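PDB 2WQF: copper induced nitroreductase D from Lactococcus lactis, which binds flavin mononucleotide and acts as a copper-induced nitroreductase involved in defence against oxidative stress. Local coordinates for residues Phe102-Val107 with Pro168-Leu173. Numbering follows the deposited sequence.
Sequences FEDQAV and PESWKL
F102 slots its ring between L173 and W171, a compact case of how an antiparallel strand pair packs side chains on one face while the backbones pair by hydrogen bonds. L173 CD1 lies over one ring face, 3.9 Å from the ring centroid in a CH-pi contact, and W171 CE3 covers the opposite face near the rim, the two aromatic planes inclined at 54°. Cutting F102 back to alanine is likely to open a gap between L173 and W171, with neither keeping the ring it packs against. Between the non-hydrogen-bonded pairs F102-L173 and D104-W171, E103 and K172 form the hydrogen-bonded pair, and Q105 N to S170 O (2.8 Å) carries the ladder on. Q105, its chain bent at chi2 (-54°), folds NE2 back to E103 O from the opposite face of its carbonyl plane to K172 N, while its amide rests on the K172 methylenes. Where the strand turns into helix, D104 is the N-cap: OD1 accepts from A106 N and, on the opposite face of the carboxylate, from S170 OG at 2.9 Å. R47 of strand 46-52 forms a salt bridge with D104 OD2. Strand 97-104 lies between strands 46-52 and 171-182, with helix 158-164 against F102 and L173, and I199 of the second subunit against W171.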
ATOM      1  N   PHE A 102       1.717  -9.450  -8.832  1.00 11.16           N
ATOM      2  CA  PHE A 102       0.705 -10.468  -8.616  1.00 12.14           C
ATOM      3  C   PHE A 102       0.582 -10.722  -7.110  1.00 12.48           C
ATOM      4  O   PHE A 102       1.496 -10.424  -6.337  1.00 12.47           O
ATOM      5  CB  PHE A 102       1.068 -11.811  -9.278  1.00 12.88           C
ATOM      6  CG  PHE A 102       1.427 -11.738 -10.740  1.00 13.25           C
ATOM      7  CD1 PHE A 102       0.580 -12.268 -11.704  1.00 14.01           C
ATOM      8  CD2 PHE A 102       2.645 -11.224 -11.141  1.00 14.43           C
ATOM      9  CE1 PHE A 102       0.933 -12.238 -13.074  1.00 15.47           C
ATOM     10  CE2 PHE A 102       2.993 -11.171 -12.482  1.00 14.08           C
ATOM     11  CZ  PHE A 102       2.157 -11.704 -13.449  1.00 15.83           C
ATOM     12  N   GLU A 103      -0.545 -11.300  -6.703  1.00 12.93           N
ATOM     13  CA  GLU A 103      -0.728 -11.792  -5.343  1.00 12.40           C
ATOM     14  C   GLU A 103      -0.957 -13.296  -5.432  1.00 13.18           C
ATOM     15  O   GLU A 103      -1.803 -13.765  -6.218  1.00 14.62           O
ATOM     16  CB  GLU A 103      -1.921 -11.113  -4.670  1.00 13.26           C
ATOM     17  CG  GLU A 103      -1.627  -9.665  -4.273  1.00 14.01           C
ATOM     18  CD  GLU A 103      -0.586  -9.592  -3.149  1.00 13.47           C
ATOM     19  OE1 GLU A 103      -0.773 -10.307  -2.136  1.00 14.30           O
ATOM     20  OE2 GLU A 103       0.427  -8.838  -3.283  1.00 13.32           O
ATOM     21  N   ASP A 104      -0.225 -14.057  -4.632  1.00 14.03           N
ATOM     22  CA  ASP A 104      -0.308 -15.510  -4.669  1.00 14.66           C
ATOM     23  C   ASP A 104      -1.550 -16.025  -3.908  1.00 14.66           C
ATOM     24  O   ASP A 104      -1.607 -16.045  -2.674  1.00 15.74           O
ATOM     25  CB  ASP A 104       0.977 -16.102  -4.103  1.00 14.65           C
ATOM     26  CG  ASP A 104       1.071 -17.599  -4.319  1.00 18.77           C
ATOM     27  OD1 ASP A 104       0.035 -18.257  -4.530  1.00 21.32           O
ATOM     28  OD2 ASP A 104       2.185 -18.121  -4.264  1.00 22.02           O
ATOM     29  N   GLN A 105      -2.541 -16.442  -4.687  1.00 16.66           N
ATOM     30  CA  GLN A 105      -3.809 -16.902  -4.134  1.00 16.54           C
ATOM     31  C   GLN A 105      -3.695 -18.225  -3.380  1.00 19.15           C
ATOM     32  O   GLN A 105      -4.538 -18.532  -2.537  1.00 19.10           O
ATOM     33  CB  GLN A 105      -4.845 -17.037  -5.255  1.00 17.69           C
ATOM     34  CG  GLN A 105      -5.087 -15.716  -5.999  1.00 18.68           C
ATOM     35  CD  GLN A 105      -5.447 -14.590  -5.052  1.00 17.59           C
ATOM     36  OE1 GLN A 105      -6.504 -14.610  -4.409  1.00 22.73           O
ATOM     37  NE2 GLN A 105      -4.574 -13.600  -4.959  1.00 18.21           N
ATOM     38  N   ALA A 106      -2.665 -19.007  -3.684  1.00 18.18           N
ATOM     39  CA  ALA A 106      -2.473 -20.265  -2.970  1.00 19.89           C
ATOM     40  C   ALA A 106      -2.100 -20.011  -1.503  1.00 18.82           C
ATOM     41  O   ALA A 106      -2.549 -20.703  -0.581  1.00 20.63           O
ATOM     42  CB  ALA A 106      -1.416 -21.120  -3.666  1.00 20.86           C
ATOM     43  N   VAL A 107      -1.284 -18.994  -1.280  1.00 16.95           N
ATOM     44  CA  VAL A 107      -0.934 -18.585   0.076  1.00 16.96           C
ATOM     45  C   VAL A 107      -2.150 -17.984   0.790  1.00 16.73           C
ATOM     46  O   VAL A 107      -2.429 -18.309   1.938  1.00 18.35           O
ATOM     47  CB  VAL A 107       0.240 -17.580   0.066  1.00 17.92           C
ATOM     48  CG1 VAL A 107       0.518 -17.057   1.465  1.00 18.34           C
ATOM     49  CG2 VAL A 107       1.495 -18.250  -0.487  1.00 19.38           C
ATOM     50  N   PRO A 168       2.746 -19.642 -12.400  1.00 21.76           N
ATOM     51  CA  PRO A 168       1.762 -20.463 -11.690  1.00 21.62           C
ATOM     52  C   PRO A 168       0.357 -19.896 -11.810  1.00 20.94           C
ATOM     53  O   PRO A 168       0.167 -18.668 -11.819  1.00 20.31           O
ATOM     54  CB  PRO A 168       2.224 -20.386 -10.223  1.00 21.39           C
ATOM     55  CG  PRO A 168       3.668 -20.035 -10.272  1.00 22.10           C
ATOM     56  CD  PRO A 168       3.825 -19.164 -11.508  1.00 20.12           C
ATOM     57  N   GLU A 169      -0.627 -20.787 -11.872  1.00 26.38           N
ATOM     58  CA  GLU A 169      -2.027 -20.390 -11.965  1.00 28.34           C
ATOM     59  C   GLU A 169      -2.440 -19.550 -10.758  1.00 23.82           C
ATOM     60  O   GLU A 169      -3.354 -18.730 -10.847  1.00 26.53           O
ATOM     61  CB  GLU A 169      -2.931 -21.630 -12.078  1.00 30.46           C
ATOM     62  CG  GLU A 169      -2.672 -22.520 -13.306  1.00 53.83           C
ATOM     63  CD  GLU A 169      -3.350 -22.014 -14.576  1.00 67.60           C
ATOM     64  OE1 GLU A 169      -4.181 -21.084 -14.486  1.00 73.39           O
ATOM     65  OE2 GLU A 169      -3.055 -22.555 -15.666  1.00 75.27           O
ATOM     66  N   SER A 170      -1.746 -19.735  -9.634  1.00 18.54           N
ATOM     67  CA  SER A 170      -2.106 -19.078  -8.384  1.00 20.50           C
ATOM     68  C   SER A 170      -1.704 -17.600  -8.340  1.00 17.79           C
ATOM     69  O   SER A 170      -2.133 -16.871  -7.452  1.00 19.95           O
ATOM     70  CB  SER A 170      -1.475 -19.818  -7.191  1.00 23.47           C
ATOM     71  OG  SER A 170      -0.078 -19.599  -7.112  1.00 25.93           O
ATOM     72  N   TRP A 171      -0.858 -17.160  -9.274  1.00 16.25           N
ATOM     73  CA  TRP A 171      -0.477 -15.755  -9.352  1.00 15.59           C
ATOM     74  C   TRP A 171      -1.582 -14.897  -9.982  1.00 16.88           C
ATOM     75  O   TRP A 171      -1.883 -15.027 -11.165  1.00 19.20           O
ATOM     76  CB  TRP A 171       0.812 -15.573 -10.146  1.00 16.44           C
ATOM     77  CG  TRP A 171       2.071 -16.070  -9.477  1.00 17.53           C
ATOM     78  CD1 TRP A 171       2.179 -17.036  -8.508  1.00 18.47           C
ATOM     79  CD2 TRP A 171       3.410 -15.653  -9.774  1.00 16.89           C
ATOM     80  NE1 TRP A 171       3.508 -17.230  -8.181  1.00 20.07           N
ATOM     81  CE2 TRP A 171       4.277 -16.393  -8.945  1.00 17.68           C
ATOM     82  CE3 TRP A 171       3.957 -14.702 -10.640  1.00 14.57           C
ATOM     83  CZ2 TRP A 171       5.648 -16.212  -8.967  1.00 19.85           C
ATOM     84  CZ3 TRP A 171       5.324 -14.536 -10.669  1.00 20.86           C
ATOM     85  CH2 TRP A 171       6.156 -15.285  -9.836  1.00 22.83           C
ATOM     86  N   LYS A 172      -2.189 -14.031  -9.176  1.00 16.16           N
ATOM     87  CA  LYS A 172      -3.294 -13.186  -9.625  1.00 16.27           C
ATOM     88  C   LYS A 172      -2.766 -11.795  -9.917  1.00 13.96           C
ATOM     89  O   LYS A 172      -2.314 -11.101  -9.016  1.00 14.07           O
ATOM     90  CB  LYS A 172      -4.386 -13.129  -8.576  1.00 18.10           C
ATOM     91  CG  LYS A 172      -5.580 -12.284  -8.971  1.00 17.13           C
ATOM     92  CD  LYS A 172      -6.565 -12.181  -7.824  1.00 20.45           C
ATOM     93  CE  LYS A 172      -7.804 -11.373  -8.203  1.00 24.31           C
ATOM     94  NZ  LYS A 172      -8.745 -11.221  -7.046  1.00 37.66           N
ATOM     95  N   LEU A 173      -2.799 -11.407 -11.187  1.00 13.86           N
ATOM     96  CA  LEU A 173      -2.226 -10.136 -11.617  1.00 13.90           C
ATOM     97  C   LEU A 173      -3.005  -8.973 -11.028  1.00 15.18           C
ATOM     98  O   LEU A 173      -4.230  -8.945 -11.118  1.00 13.87           O
ATOM     99  CB  LEU A 173      -2.244 -10.068 -13.159  1.00 15.04           C
ATOM    100  CG  LEU A 173      -1.593  -8.822 -13.777  1.00 15.47           C
ATOM    101  CD1 LEU A 173      -0.144  -8.631 -13.346  1.00 15.30           C
ATOM    102  CD2 LEU A 173      -1.665  -8.956 -15.310  1.00 15.59           C
TER
HETATM  103  O   HOH W   1       4.996 -18.663  -6.083  1.00 38.55           O